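Local coordinates for protein tyrosinase (Aspergillus oryzae, PDB 6JUC) that probably oxidises L-tyrosine and L-dopa to L-dopaquinone with molecular oxygen at a dinuclear copper centre that here holds peroxide, at residues A68-A73 and R108-L113; L197-M202 and C234-K239; F301-Y306 and N327-H332; P487-I492 and S513-S518. The protein carries 2 engineered substitutions. All coordinates share one frame; numbering follows the deposited sequence.

How the contacts relate
From the N terminus the four contacts come in series; none encloses or crosses another. Contact 1 closes a loop of 34 residues, bringing the end of helix 64-69 onto helix 103-129. Contact 2 closes one of 31 within the irregular region between strand 190-194 and helix 258-265. Contact 3 spans 20 residues and holds the end of helix 298-302 and the loop after it against the start of helix 328-340; contact 4, also 20, pairs strands 488-494 and 510-516 of the C-terminal domain. Contacts 1, 3 and 4 converge on the peroxide: His71 and His332 each bind a copper ion, and Phe517 CE2 packs on His332 CE1 at 3.9 Å. Contact 2's Thr237 side chain stays about 13 Å from it.

Contact 1: residues A68-A73 and R108-L113; sequences AGIHGA and RVYVTL. With CU (copper (II) ion), chain E; PER (peroxide ion), chain G.
The dinuclear copper site is the setting here: His71, at the end of helix 64-69, packs against Tyr110 of helix 103-129. His71 NE2 binds copper at 2.0 Å, with His98 as a second protein ligand, and the same NE2 lies 3.0 Å from peroxide O2. Its CG stands anti to the backbone N (chi1 -179°), which sends the ring toward the metal and leaves His71 CB to meet Tyr110 OH at 3.3 Å. Tyr110 OH also lies 3.3 Å from Ala68 O, but the angle there is poor; it is hydrogen-bonded to Leu67 O. Ile70 and the tyrosine run past each other in opposite senses, with Ile70 CB 3.8 Å from Tyr110 CE1. Beyond them Ile70 CD1 and Leu113 CD2 meet tip to tip at 3.5 Å. Helix 371-389 packs against both segments: Phe372 meets the His71 ring edge-to-face and also touches Tyr110, Val111 rests on His376, and Arg108 forms a salt bridge with Asp380.

Contact 2: residues L197-M202 and C234-K239; sequences LYRFQM and CQSTTK
Gln235 NE2 is gripped by two acceptors, Met202 O across the contact at 2.7 Å and Ser192 OG of the second subunit. The bond to Met202 O lies in the carbonyl plane and close to the glutamine's own amide plane, so it helps to fix the turn of that amide. Backbones join at a single bridge between Gln201 and Ser236, flanked by Met202 N to Gln235 O (2.9 Å) and Thr237 N to Phe200 O (3.0 Å). Thr237 supplies the fourth direct bond: its OG1 lies between the backbone N and the carbonyl carbon (chi1 55°), which faces Thr237 OG1 to Phe200 N at 2.9 Å, to accept its hydrogen almost straight (170°). A water bonded to Gln201 OE1 and to Ser236 OG ties two more side chains together. Lys239 NZ, salt-bridged to Asp369, reaches Leu197 O and Tyr198 O through two further waters. Phe200 and Met202 rest on Phe65 of helix 64-69, Leu197 on helix 41-55, and Gln201 on Met178 of the second subunit's strand 178-182.

Contact 3: residues F301-Y306 and N327-H332; sequences FSSTRY and NLEAIH. With CU (copper (II) ion), chain F; PER (peroxide ion), chain G.
Phe301, Thr304 and Glu329 carry this junction between helix 298-302, the loop after it and the first turn of helix 328-340. Phe301 offers a ring face to Leu328: Leu328 CB stands 4.1 Å from the Phe301 ring centroid and 23° off its normal, a CH-pi contact, while Trp386 stacks on the ring. Phe301 O receives Leu328 N at 2.9 Å. Glu329, its CG anti to the backbone N (chi1 -170°) and its chain extended, carries OE1 out to two donors. Ser303 OG meets Glu329 OE1 nearly along the C-O bond at 2.7 Å. Thr304 N approaches Glu329 OE1 from above the carboxylate plane at 3.0 Å. Ser303 OG in turn accepts from Arg305 N, forming an ST turn. Thr304 CG2 lies 3.4 Å from Asn327 OD1, the N-cap oxygen; Asn327 OD1 accepts from Ala330 N at 2.8 Å. Glu329 OE2 also accepts from Asn99 N, so both carboxylate oxygens are engaged, which should restrict the group's rotation. One turn on, His332 ND1 donates in its ring plane to Glu329 O (3.3 Å). That rather long bond probably helps to orient the imidazole whose NE2 binds copper, consistent with a second-shell role for Glu329 O.

Contact 4: residues P487-I492 and S513-S518; sequences PFQINI and SVFNFS. With PER (peroxide ion), chain G.
Ser513 opens the pairing beside Gln489 and Asn491, Ser513 CB lying 3.1 Å from Asn491 OD1, which also accepts from Gln489 NE2; its OG bonds Glu267. Val514 and Ile490 form an antiparallel hydrogen-bonded pair. Ile490 N meets Val514 O at 2.7 Å, nearly straight at 175°, and Val514 N returns a bond to Ile490 O at 2.8 Å. Their side chains lie alongside, pointing the same way. Phe515, in a non-hydrogen-bonded pair with Gln489, takes Gln489 CB at its ring edge (Phe515 CD1 to Gln489 CB, 4.0 Å) and touches Pro487 CB with CZ. Asn516 N bonds Phe488 O at 2.8 Å, and Asn516 CB lies over the Phe488 ring, 3.8 Å from its centroid and only 11° off the normal. Phe488 CG lies between its backbone N and carbonyl carbon (chi1 55°), which places the ring under Asn516, whose ND2 is held by Arg480 O. Phe517 then stacks on His336 and turns its ring edge to the peroxide; Phe517 CE2 lies 3.3 Å from peroxide O1. Ser518 O lies 3.4 Å from Pro487 CB. Strand 510-516 is an edge strand of the chain's mixed sheet, and Phe517 enters the copper pocket, consistent with the C-terminal domain shielding the active site in this pro-tyrosinase.

Contact 1: residues A68-A73 and R108-L113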
loop_
_atom_site.group_PDB
_atom_site.type_symbol
_atom_site.label_atom_id
_atom_site.label_comp_id
_atom_site.label_asym_id
_atom_site.label_seq_id
_atom_site.Cartn_x
_atom_site.Cartn_y
_atom_site.Cartn_z
ATOM N N ALA B 68 -10.135 2.942 -22.656
ATOM C CA ALA B 68 -8.935 3.561 -22.101
ATOM C C ALA B 68 -7.929 3.797 -23.219
ATOM O O ALA B 68 -7.188 4.781 -23.228
ATOM C CB ALA B 68 -8.357 2.652 -21.027
ATOM N N GLY B 69 -7.902 2.861 -24.160
ATOM C CA GLY B 69 -6.921 2.918 -25.229
ATOM C C GLY B 69 -7.117 4.091 -26.155
ATOM O O GLY B 69 -6.229 4.445 -26.918
ATOM N N ILE B 70 -8.290 4.705 -26.170
ATOM C CA ILE B 70 -8.496 5.905 -26.984
ATOM C C ILE B 70 -7.528 7.007 -26.562
ATOM O O ILE B 70 -7.029 7.774 -27.381
ATOM C CB ILE B 70 -9.944 6.422 -26.866
ATOM C CG1 ILE B 70 -10.968 5.449 -27.465
ATOM C CG2 ILE B 70 -10.112 7.811 -27.469
ATOM C CD1 ILE B 70 -12.411 5.735 -27.136
ATOM N N HIS B 71 -7.278 7.102 -25.260
ATOM C CA HIS B 71 -6.514 8.215 -24.700
ATOM C C HIS B 71 -5.056 8.222 -25.145
ATOM O O HIS B 71 -4.548 9.285 -25.524
ATOM C CB HIS B 71 -6.609 8.134 -23.177
ATOM C CG HIS B 71 -5.882 9.238 -22.467
ATOM N ND1 HIS B 71 -4.659 9.041 -21.872
ATOM C CD2 HIS B 71 -6.201 10.535 -22.244
ATOM C CE1 HIS B 71 -4.247 10.174 -21.329
ATOM N NE2 HIS B 71 -5.164 11.104 -21.527
ATOM N N GLY B 72 -4.396 7.071 -25.101
ATOM C CA GLY B 72 -2.958 6.947 -25.274
ATOM C C GLY B 72 -2.544 5.589 -25.805
ATOM O O GLY B 72 -3.092 5.107 -26.808
ATOM N N ALA B 73 -1.601 4.939 -25.127
ATOM C CA ALA B 73 -1.156 3.602 -25.515
ATOM C C ALA B 73 -2.310 2.604 -25.453
ATOM O O ALA B 73 -3.158 2.698 -24.556
ATOM C CB ALA B 73 -0.010 3.167 -24.617
ATOM N N ARG B 108 -14.711 16.267 -22.147
ATOM C CA ARG B 108 -16.163 16.219 -21.892
ATOM C C ARG B 108 -16.805 15.101 -22.705
ATOM O O ARG B 108 -17.630 14.330 -22.219
ATOM C CB ARG B 108 -16.823 17.549 -22.232
ATOM C CG ARG B 108 -18.336 17.592 -22.130
ATOM C CD ARG B 108 -18.852 19.037 -22.045
ATOM N NE ARG B 108 -18.449 19.652 -20.779
ATOM C CZ ARG B 108 -18.539 20.930 -20.455
ATOM N NH1 ARG B 108 -19.022 21.829 -21.314
ATOM N NH2 ARG B 108 -18.131 21.344 -19.255
ATOM N N VAL B 109 -16.418 15.024 -23.981
ATOM C CA VAL B 109 -16.986 13.955 -24.798
ATOM C C VAL B 109 -16.502 12.581 -24.343
ATOM O O VAL B 109 -17.292 11.643 -24.257
ATOM C CB VAL B 109 -16.652 14.128 -26.298
ATOM C CG1 VAL B 109 -17.348 13.024 -27.090
ATOM C CG2 VAL B 109 -17.048 15.517 -26.773
ATOM N N TYR B 110 -15.210 12.454 -24.068
ATOM C CA TYR B 110 -14.628 11.192 -23.627
ATOM C C TYR B 110 -15.336 10.629 -22.397
ATOM O O TYR B 110 -15.615 9.421 -22.292
ATOM C CB TYR B 110 -13.152 11.397 -23.272
ATOM C CG TYR B 110 -12.274 10.170 -23.205
ATOM C CD1 TYR B 110 -12.542 8.981 -23.871
ATOM C CD2 TYR B 110 -11.107 10.211 -22.448
ATOM C CE1 TYR B 110 -11.699 7.883 -23.781
ATOM C CE2 TYR B 110 -10.247 9.143 -22.354
ATOM C CZ TYR B 110 -10.541 7.974 -23.023
ATOM O OH TYR B 110 -9.672 6.916 -22.910
ATOM N N VAL B 111 -15.572 11.499 -21.427
ATOM C CA VAL B 111 -16.182 11.083 -20.171
ATOM C C VAL B 111 -17.624 10.634 -20.423
ATOM O O VAL B 111 -18.067 9.624 -19.867
ATOM C CB VAL B 111 -16.133 12.213 -19.124
ATOM C CG1 VAL B 111 -17.004 11.861 -17.927
ATOM C CG2 VAL B 111 -14.700 12.501 -18.719
ATOM N N THR B 112 -18.320 11.367 -21.288
ATOM C CA THR B 112 -19.676 10.990 -21.707
ATOM C C THR B 112 -19.702 9.645 -22.412
ATOM O O THR B 112 -20.624 8.848 -22.192
ATOM C CB THR B 112 -20.280 12.072 -22.620
ATOM O OG1 THR B 112 -20.421 13.291 -21.873
ATOM C CG2 THR B 112 -21.673 11.700 -23.107
ATOM N N LEU B 113 -18.705 9.380 -23.259
ATOM C CA LEU B 113 -18.614 8.041 -23.860
ATOM C C LEU B 113 -18.594 6.942 -22.806
ATOM O O LEU B 113 -19.375 5.981 -22.897
ATOM C CB LEU B 113 -17.364 7.959 -24.726
ATOM C CG LEU B 113 -16.932 6.581 -25.219
ATOM C CD1 LEU B 113 -17.960 5.931 -26.131
ATOM C CD2 LEU B 113 -15.584 6.680 -25.931
HETATM CU CU CU E . -4.773 12.896 -20.695
HETATM O O1 PER G . -5.122 14.025 -19.570
HETATM O O2 PER G . -5.557 12.664 -19.008
#

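Contact 2: residues L197-M202 and C234-K239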
loop_
_atom_site.group_PDB
_atom_site.type_symbol
_atom_site.label_atom_id
_atom_site.label_comp_id
_atom_site.label_asym_id
_atom_site.label_seq_id
_atom_site.Cartn_x
_atom_site.Cartn_y
_atom_site.Cartn_z
ATOM N N LEU B 197 -13.474 -0.485 -9.408
ATOM C CA LEU B 197 -12.891 0.845 -9.271
ATOM C C LEU B 197 -11.536 0.846 -8.579
ATOM O O LEU B 197 -10.860 1.869 -8.534
ATOM C CB LEU B 197 -13.853 1.740 -8.474
ATOM C CG LEU B 197 -15.153 2.082 -9.214
ATOM C CD1 LEU B 197 -16.138 2.763 -8.281
ATOM C CD2 LEU B 197 -14.884 2.963 -10.427
ATOM N N TYR B 198 -11.123 -0.289 -8.026
ATOM C CA TYR B 198 -9.898 -0.358 -7.230
ATOM C C TYR B 198 -8.658 -0.418 -8.116
ATOM O O TYR B 198 -7.620 0.157 -7.809
ATOM C CB TYR B 198 -9.957 -1.622 -6.375
ATOM C CG TYR B 198 -8.808 -1.895 -5.440
ATOM C CD1 TYR B 198 -8.612 -1.112 -4.309
ATOM C CD2 TYR B 198 -7.947 -2.965 -5.672
ATOM C CE1 TYR B 198 -7.561 -1.350 -3.431
ATOM C CE2 TYR B 198 -6.907 -3.220 -4.791
ATOM C CZ TYR B 198 -6.715 -2.409 -3.683
ATOM O OH TYR B 198 -5.694 -2.686 -2.800
ATOM N N ARG B 199 -8.807 -1.197 -9.187
ATOM C CA ARG B 199 -7.770 -1.383 -10.185
ATOM C C ARG B 199 -8.420 -1.875 -11.480
ATOM O O ARG B 199 -9.529 -2.374 -11.419
ATOM C CB ARG B 199 -6.731 -2.425 -9.754
ATOM C CG ARG B 199 -7.268 -3.840 -9.648
ATOM C CD ARG B 199 -6.220 -4.865 -9.211
ATOM N NE ARG B 199 -6.922 -6.128 -8.968
ATOM C CZ ARG B 199 -6.480 -7.093 -8.192
ATOM N NH1 ARG B 199 -5.307 -6.968 -7.577
ATOM N NH2 ARG B 199 -7.211 -8.183 -8.037
ATOM N N PHE B 200 -7.677 -1.757 -12.577
ATOM C CA PHE B 200 -7.999 -2.511 -13.783
ATOM C C PHE B 200 -6.940 -3.596 -13.943
ATOM O O PHE B 200 -5.747 -3.314 -14.010
ATOM C CB PHE B 200 -8.072 -1.622 -15.019
ATOM C CG PHE B 200 -8.221 -2.377 -16.311
ATOM C CD1 PHE B 200 -9.315 -3.202 -16.541
ATOM C CD2 PHE B 200 -7.278 -2.261 -17.313
ATOM C CE1 PHE B 200 -9.474 -3.871 -17.742
ATOM C CE2 PHE B 200 -7.438 -2.914 -18.517
ATOM C CZ PHE B 200 -8.530 -3.727 -18.745
ATOM N N GLN B 201 -7.402 -4.839 -13.960
ATOM C CA GLN B 201 -6.540 -6.008 -14.103
ATOM C C GLN B 201 -6.823 -6.736 -15.416
ATOM O O GLN B 201 -7.984 -7.005 -15.734
ATOM C CB GLN B 201 -6.792 -6.952 -12.927
ATOM C CG GLN B 201 -6.042 -8.276 -12.959
ATOM C CD GLN B 201 -6.354 -9.077 -11.709
ATOM O OE1 GLN B 201 -5.553 -9.133 -10.773
ATOM N NE2 GLN B 201 -7.529 -9.683 -11.712
ATOM N N MET B 202 -5.782 -7.078 -16.157
ATOM C CA MET B 202 -5.871 -7.958 -17.314
ATOM C C MET B 202 -5.386 -9.354 -16.964
ATOM O O MET B 202 -4.921 -9.576 -15.843
ATOM C CB MET B 202 -5.027 -7.369 -18.448
ATOM C CG MET B 202 -5.244 -5.854 -18.508
ATOM S SD MET B 202 -4.951 -5.241 -20.164
ATOM C CE MET B 202 -6.296 -6.033 -21.059
ATOM N N CYS B 234 3.348 -4.598 -16.225
ATOM C CA CYS B 234 2.174 -4.567 -15.373
ATOM C C CYS B 234 1.000 -5.358 -15.952
ATOM O O CYS B 234 0.680 -5.218 -17.133
ATOM C CB CYS B 234 1.680 -3.119 -15.213
ATOM S SG CYS B 234 2.914 -2.033 -14.460
ATOM N N GLN B 235 0.355 -6.153 -15.111
ATOM C CA GLN B 235 -0.911 -6.776 -15.464
ATOM C C GLN B 235 -2.068 -5.918 -14.972
ATOM O O GLN B 235 -3.139 -5.905 -15.580
ATOM C CB GLN B 235 -0.984 -8.163 -14.827
ATOM C CG GLN B 235 -2.350 -8.810 -14.730
ATOM C CD GLN B 235 -2.230 -10.204 -14.117
ATOM O OE1 GLN B 235 -1.153 -10.583 -13.646
ATOM N NE2 GLN B 235 -3.324 -10.958 -14.151
ATOM N N SER B 236 -1.835 -5.245 -13.845
ATOM C CA SER B 236 -2.825 -4.351 -13.258
ATOM C C SER B 236 -2.278 -2.941 -13.080
ATOM O O SER B 236 -1.083 -2.691 -12.962
ATOM C CB SER B 236 -3.268 -4.916 -11.903
ATOM O OG SER B 236 -3.905 -6.172 -12.149
ATOM N N THR B 237 -3.216 -2.001 -13.052
ATOM C CA THR B 237 -2.869 -0.616 -12.748
ATOM C C THR B 237 -2.443 -0.535 -11.289
ATOM O O THR B 237 -2.854 -1.328 -10.438
ATOM C CB THR B 237 -4.054 0.310 -13.081
ATOM O OG1 THR B 237 -5.209 -0.163 -12.375
ATOM C CG2 THR B 237 -4.394 0.285 -14.566
ATOM N N THR B 238 -1.576 0.440 -11.005
ATOM C CA THR B 238 -0.999 0.565 -9.670
ATOM C C THR B 238 -0.838 2.037 -9.307
ATOM O O THR B 238 -0.682 2.895 -10.193
ATOM C CB THR B 238 0.351 -0.176 -9.621
ATOM O OG1 THR B 238 0.887 -0.122 -8.294
ATOM C CG2 THR B 238 1.384 0.463 -10.536
ATOM N N LYS B 239 -0.892 2.328 -8.015
ATOM C CA LYS B 239 -0.594 3.647 -7.467
ATOM C C LYS B 239 0.631 3.542 -6.556
ATOM O O LYS B 239 0.605 2.828 -5.549
ATOM C CB LYS B 239 -1.801 4.188 -6.696
ATOM C CG LYS B 239 -3.095 4.272 -7.508
ATOM C CD LYS B 239 -4.263 4.571 -6.572
ATOM C CE LYS B 239 -5.590 4.666 -7.308
ATOM N NZ LYS B 239 -5.874 3.419 -8.072
HETATM O O HOH W 1 -8.495 3.381 -8.816
HETATM O O HOH W 2 -7.042 2.071 -5.968
HETATM O O HOH W 3 -3.246 -8.121 -10.549
#

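Contact 3: residues F301-Y306 and N327-H332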
loop_
_atom_site.group_PDB
_atom_site.type_symbol
_atom_site.label_atom_id
_atom_site.label_comp_id
_atom_site.label_asym_id
_atom_site.label_seq_id
_atom_site.Cartn_x
_atom_site.Cartn_y
_atom_site.Cartn_z
ATOM N N PHE B 301 -7.902 29.782 -19.275
ATOM C CA PHE B 301 -8.473 28.822 -18.328
ATOM C C PHE B 301 -8.296 27.376 -18.762
ATOM O O PHE B 301 -8.045 26.517 -17.916
ATOM C CB PHE B 301 -9.971 29.106 -18.161
ATOM C CG PHE B 301 -10.726 27.952 -17.563
ATOM C CD1 PHE B 301 -10.727 27.757 -16.197
ATOM C CD2 PHE B 301 -11.400 27.052 -18.381
ATOM C CE1 PHE B 301 -11.404 26.686 -15.637
ATOM C CE2 PHE B 301 -12.092 25.987 -17.835
ATOM C CZ PHE B 301 -12.075 25.803 -16.461
ATOM N N SER B 302 -8.453 27.112 -20.053
ATOM C CA SER B 302 -8.697 25.766 -20.543
ATOM C C SER B 302 -7.483 24.859 -20.560
ATOM O O SER B 302 -7.641 23.637 -20.637
ATOM C CB SER B 302 -9.273 25.806 -21.975
ATOM O OG SER B 302 -8.381 26.543 -22.808
ATOM N N SER B 303 -6.294 25.443 -20.561
ATOM C CA SER B 303 -5.095 24.704 -20.919
ATOM C C SER B 303 -3.831 25.303 -20.320
ATOM O O SER B 303 -3.730 26.478 -19.981
ATOM C CB SER B 303 -4.959 24.666 -22.440
ATOM O OG SER B 303 -3.841 23.902 -22.866
ATOM N N THR B 304 -2.824 24.430 -20.243
ATOM C CA THR B 304 -1.469 24.892 -19.988
ATOM C C THR B 304 -0.854 25.602 -21.183
ATOM O O THR B 304 0.165 26.273 -21.026
ATOM C CB THR B 304 -0.555 23.700 -19.629
ATOM O OG1 THR B 304 -0.723 22.668 -20.611
ATOM C CG2 THR B 304 -0.975 23.183 -18.252
ATOM N N ARG B 305 -1.448 25.486 -22.363
ATOM C CA ARG B 305 -0.779 25.976 -23.563
ATOM C C ARG B 305 -0.472 27.466 -23.481
ATOM O O ARG B 305 -1.332 28.272 -23.140
ATOM C CB ARG B 305 -1.616 25.720 -24.808
ATOM C CG ARG B 305 -0.878 25.974 -26.121
ATOM C CD ARG B 305 -1.809 25.704 -27.292
ATOM N NE ARG B 305 -1.155 25.735 -28.592
ATOM C CZ ARG B 305 -0.649 24.647 -29.168
ATOM N NH1 ARG B 305 -0.736 23.474 -28.535
ATOM N NH2 ARG B 305 -0.063 24.725 -30.356
ATOM N N TYR B 306 0.751 27.816 -23.852
ATOM C CA TYR B 306 1.179 29.213 -23.882
ATOM C C TYR B 306 1.963 29.484 -25.162
ATOM O O TYR B 306 2.989 28.846 -25.420
ATOM C CB TYR B 306 2.045 29.522 -22.662
ATOM C CG TYR B 306 2.288 31.004 -22.497
ATOM C CD1 TYR B 306 3.348 31.614 -23.158
ATOM C CD2 TYR B 306 1.459 31.781 -21.703
ATOM C CE1 TYR B 306 3.574 32.967 -23.024
ATOM C CE2 TYR B 306 1.688 33.138 -21.561
ATOM C CZ TYR B 306 2.745 33.722 -22.223
ATOM O OH TYR B 306 2.987 35.073 -22.082
ATOM N N ASN B 327 -4.601 27.487 -14.340
ATOM C CA ASN B 327 -5.490 26.924 -15.341
ATOM C C ASN B 327 -5.892 25.497 -14.995
ATOM O O ASN B 327 -5.307 24.822 -14.145
ATOM C CB ASN B 327 -4.840 26.978 -16.722
ATOM C CG ASN B 327 -3.582 26.142 -16.838
ATOM O OD1 ASN B 327 -3.680 24.942 -17.097
ATOM N ND2 ASN B 327 -2.407 26.744 -16.676
ATOM N N LEU B 328 -6.960 25.083 -15.662
ATOM C CA LEU B 328 -7.607 23.809 -15.356
ATOM C C LEU B 328 -6.657 22.652 -15.595
ATOM O O LEU B 328 -6.592 21.699 -14.811
ATOM C CB LEU B 328 -8.864 23.698 -16.223
ATOM C CG LEU B 328 -9.647 22.381 -16.100
ATOM C CD1 LEU B 328 -10.469 22.353 -14.823
ATOM C CD2 LEU B 328 -10.499 22.194 -17.351
ATOM N N GLU B 329 -5.920 22.732 -16.697
ATOM C CA GLU B 329 -5.114 21.582 -17.108
ATOM C C GLU B 329 -3.923 21.396 -16.183
ATOM O O GLU B 329 -3.539 20.263 -15.862
ATOM C CB GLU B 329 -4.688 21.773 -18.570
ATOM C CG GLU B 329 -4.051 20.525 -19.154
ATOM C CD GLU B 329 -3.651 20.686 -20.601
ATOM O OE1 GLU B 329 -3.836 21.784 -21.159
ATOM O OE2 GLU B 329 -3.152 19.693 -21.191
ATOM N N ALA B 330 -3.346 22.509 -15.721
ATOM C CA ALA B 330 -2.212 22.430 -14.797
ATOM C C ALA B 330 -2.617 21.769 -13.485
ATOM O O ALA B 330 -1.945 20.876 -12.960
ATOM C CB ALA B 330 -1.682 23.835 -14.539
ATOM N N ILE B 331 -3.767 22.168 -12.943
ATOM C CA ILE B 331 -4.239 21.517 -11.711
ATOM C C ILE B 331 -4.495 20.035 -11.968
ATOM O O ILE B 331 -4.088 19.155 -11.195
ATOM C CB ILE B 331 -5.492 22.230 -11.178
ATOM C CG1 ILE B 331 -5.201 23.657 -10.677
ATOM C CG2 ILE B 331 -6.168 21.418 -10.079
ATOM C CD1 ILE B 331 -6.419 24.543 -10.589
ATOM N N HIS B 332 -5.141 19.723 -13.086
ATOM C CA HIS B 332 -5.400 18.330 -13.464
ATOM C C HIS B 332 -4.105 17.532 -13.588
ATOM O O HIS B 332 -4.058 16.320 -13.284
ATOM C CB HIS B 332 -6.164 18.346 -14.790
ATOM C CG HIS B 332 -5.827 17.304 -15.800
ATOM N ND1 HIS B 332 -4.726 17.323 -16.629
ATOM C CD2 HIS B 332 -6.508 16.170 -16.134
ATOM C CE1 HIS B 332 -4.723 16.256 -17.405
ATOM N NE2 HIS B 332 -5.804 15.536 -17.123
HETATM CU CU CU F . -6.024 13.635 -17.535
HETATM O O1 PER G . -5.122 14.025 -19.570
HETATM O O2 PER G . -5.557 12.664 -19.008
HETATM O O HOH W 4 0.052 20.125 -19.987
#

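Contact 4: residues P487-I492 and S513-S518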
loop_
_atom_site.group_PDB
_atom_site.type_symbol
_atom_site.label_atom_id
_atom_site.label_comp_id
_atom_site.label_asym_id
_atom_site.label_seq_id
_atom_site.Cartn_x
_atom_site.Cartn_y
_atom_site.Cartn_z
ATOM N N PRO B 487 8.223 12.990 -18.858
ATOM C CA PRO B 487 7.662 13.816 -17.785
ATOM C C PRO B 487 8.747 14.272 -16.816
ATOM O O PRO B 487 9.869 13.755 -16.761
ATOM C CB PRO B 487 6.679 12.872 -17.097
ATOM C CG PRO B 487 7.246 11.514 -17.333
ATOM C CD PRO B 487 7.889 11.573 -18.697
ATOM N N PHE B 488 8.401 15.318 -16.066
ATOM C CA PHE B 488 9.315 15.800 -15.031
ATOM C C PHE B 488 8.501 16.625 -14.035
ATOM O O PHE B 488 7.397 17.047 -14.360
ATOM C CB PHE B 488 10.482 16.590 -15.613
ATOM C CG PHE B 488 10.171 17.758 -16.509
ATOM C CD1 PHE B 488 9.748 18.994 -16.035
ATOM C CD2 PHE B 488 10.305 17.641 -17.889
ATOM C CE1 PHE B 488 9.482 20.058 -16.874
ATOM C CE2 PHE B 488 10.062 18.706 -18.731
ATOM C CZ PHE B 488 9.649 19.933 -18.237
ATOM N N GLN B 489 9.069 16.826 -12.849
ATOM C CA GLN B 489 8.387 17.615 -11.829
ATOM C C GLN B 489 9.224 18.829 -11.456
ATOM O O GLN B 489 10.430 18.759 -11.213
ATOM C CB GLN B 489 8.093 16.737 -10.619
ATOM C CG GLN B 489 7.338 17.437 -9.502
ATOM C CD GLN B 489 6.921 16.494 -8.390
ATOM O OE1 GLN B 489 6.544 15.345 -8.630
ATOM N NE2 GLN B 489 6.947 16.990 -7.152
ATOM N N ILE B 490 8.591 19.996 -11.421
ATOM C CA ILE B 490 9.284 21.221 -11.059
ATOM C C ILE B 490 8.955 21.527 -9.597
ATOM O O ILE B 490 7.795 21.795 -9.289
ATOM C CB ILE B 490 8.889 22.393 -11.971
ATOM C CG1 ILE B 490 9.188 22.137 -13.453
ATOM C CG2 ILE B 490 9.577 23.677 -11.521
ATOM C CD1 ILE B 490 8.293 22.965 -14.356
ATOM N N ASN B 491 9.939 21.423 -8.705
ATOM C CA ASN B 491 9.731 21.782 -7.306
ATOM C C ASN B 491 10.342 23.143 -6.999
ATOM O O ASN B 491 11.458 23.414 -7.441
ATOM C CB ASN B 491 10.322 20.722 -6.368
ATOM C CG ASN B 491 9.595 19.399 -6.590
ATOM O OD1 ASN B 491 8.386 19.439 -6.862
ATOM N ND2 ASN B 491 10.319 18.293 -6.480
ATOM N N ILE B 492 9.567 23.925 -6.251
ATOM C CA ILE B 492 10.040 25.256 -5.867
ATOM C C ILE B 492 10.217 25.313 -4.358
ATOM O O ILE B 492 9.456 24.694 -3.613
ATOM C CB ILE B 492 9.124 26.338 -6.452
ATOM C CG1 ILE B 492 9.187 26.301 -7.993
ATOM C CG2 ILE B 492 9.472 27.719 -5.931
ATOM C CD1 ILE B 492 8.018 26.985 -8.666
ATOM N N SER B 513 4.830 22.235 -6.189
ATOM C CA SER B 513 5.280 21.539 -7.386
ATOM C C SER B 513 4.378 21.830 -8.585
ATOM O O SER B 513 3.196 22.146 -8.479
ATOM C CB SER B 513 5.355 20.026 -7.139
ATOM O OG SER B 513 4.041 19.498 -6.971
ATOM N N VAL B 514 4.994 21.689 -9.756
ATOM C CA VAL B 514 4.323 21.744 -11.048
ATOM C C VAL B 514 4.723 20.484 -11.802
ATOM O O VAL B 514 5.920 20.213 -11.936
ATOM C CB VAL B 514 4.736 23.000 -11.829
ATOM C CG1 VAL B 514 4.324 22.936 -13.291
ATOM C CG2 VAL B 514 4.154 24.245 -11.160
ATOM N N PHE B 515 3.727 19.720 -12.231
ATOM C CA PHE B 515 4.042 18.476 -12.907
ATOM C C PHE B 515 3.854 18.572 -14.415
ATOM O O PHE B 515 2.773 18.917 -14.881
ATOM C CB PHE B 515 3.171 17.321 -12.399
ATOM C CG PHE B 515 3.607 15.998 -12.974
ATOM C CD1 PHE B 515 4.872 15.499 -12.683
ATOM C CD2 PHE B 515 2.764 15.239 -13.763
ATOM C CE1 PHE B 515 5.285 14.272 -13.160
ATOM C CE2 PHE B 515 3.167 13.999 -14.238
ATOM C CZ PHE B 515 4.413 13.498 -13.912
ATOM N N ASN B 516 4.923 18.210 -15.132
ATOM C CA ASN B 516 4.803 18.142 -16.579
ATOM C C ASN B 516 4.219 16.783 -16.944
ATOM O O ASN B 516 4.977 15.809 -17.059
ATOM C CB ASN B 516 6.164 18.317 -17.248
ATOM C CG ASN B 516 6.085 18.105 -18.748
ATOM O OD1 ASN B 516 5.046 18.393 -19.347
ATOM N ND2 ASN B 516 7.160 17.603 -19.335
ATOM N N PHE B 517 2.901 16.750 -17.106
ATOM C CA PHE B 517 2.201 15.537 -17.530
ATOM C C PHE B 517 2.348 15.380 -19.042
ATOM O O PHE B 517 1.597 15.971 -19.820
ATOM C CB PHE B 517 0.730 15.667 -17.164
ATOM C CG PHE B 517 -0.124 14.455 -17.355
ATOM C CD1 PHE B 517 0.172 13.225 -16.787
ATOM C CD2 PHE B 517 -1.268 14.570 -18.132
ATOM C CE1 PHE B 517 -0.669 12.149 -16.982
ATOM C CE2 PHE B 517 -2.116 13.489 -18.331
ATOM C CZ PHE B 517 -1.806 12.280 -17.752
ATOM N N SER B 518 3.360 14.623 -19.440
ATOM C CA SER B 518 3.730 14.518 -20.845
ATOM C C SER B 518 4.514 13.216 -21.027
ATOM O O SER B 518 4.947 12.719 -19.974
ATOM C CB SER B 518 4.574 15.717 -21.257
ATOM O OG SER B 518 5.000 15.600 -22.600
HETATM O O1 PER G . -5.122 14.025 -19.570
HETATM O O2 PER G . -5.557 12.664 -19.008
#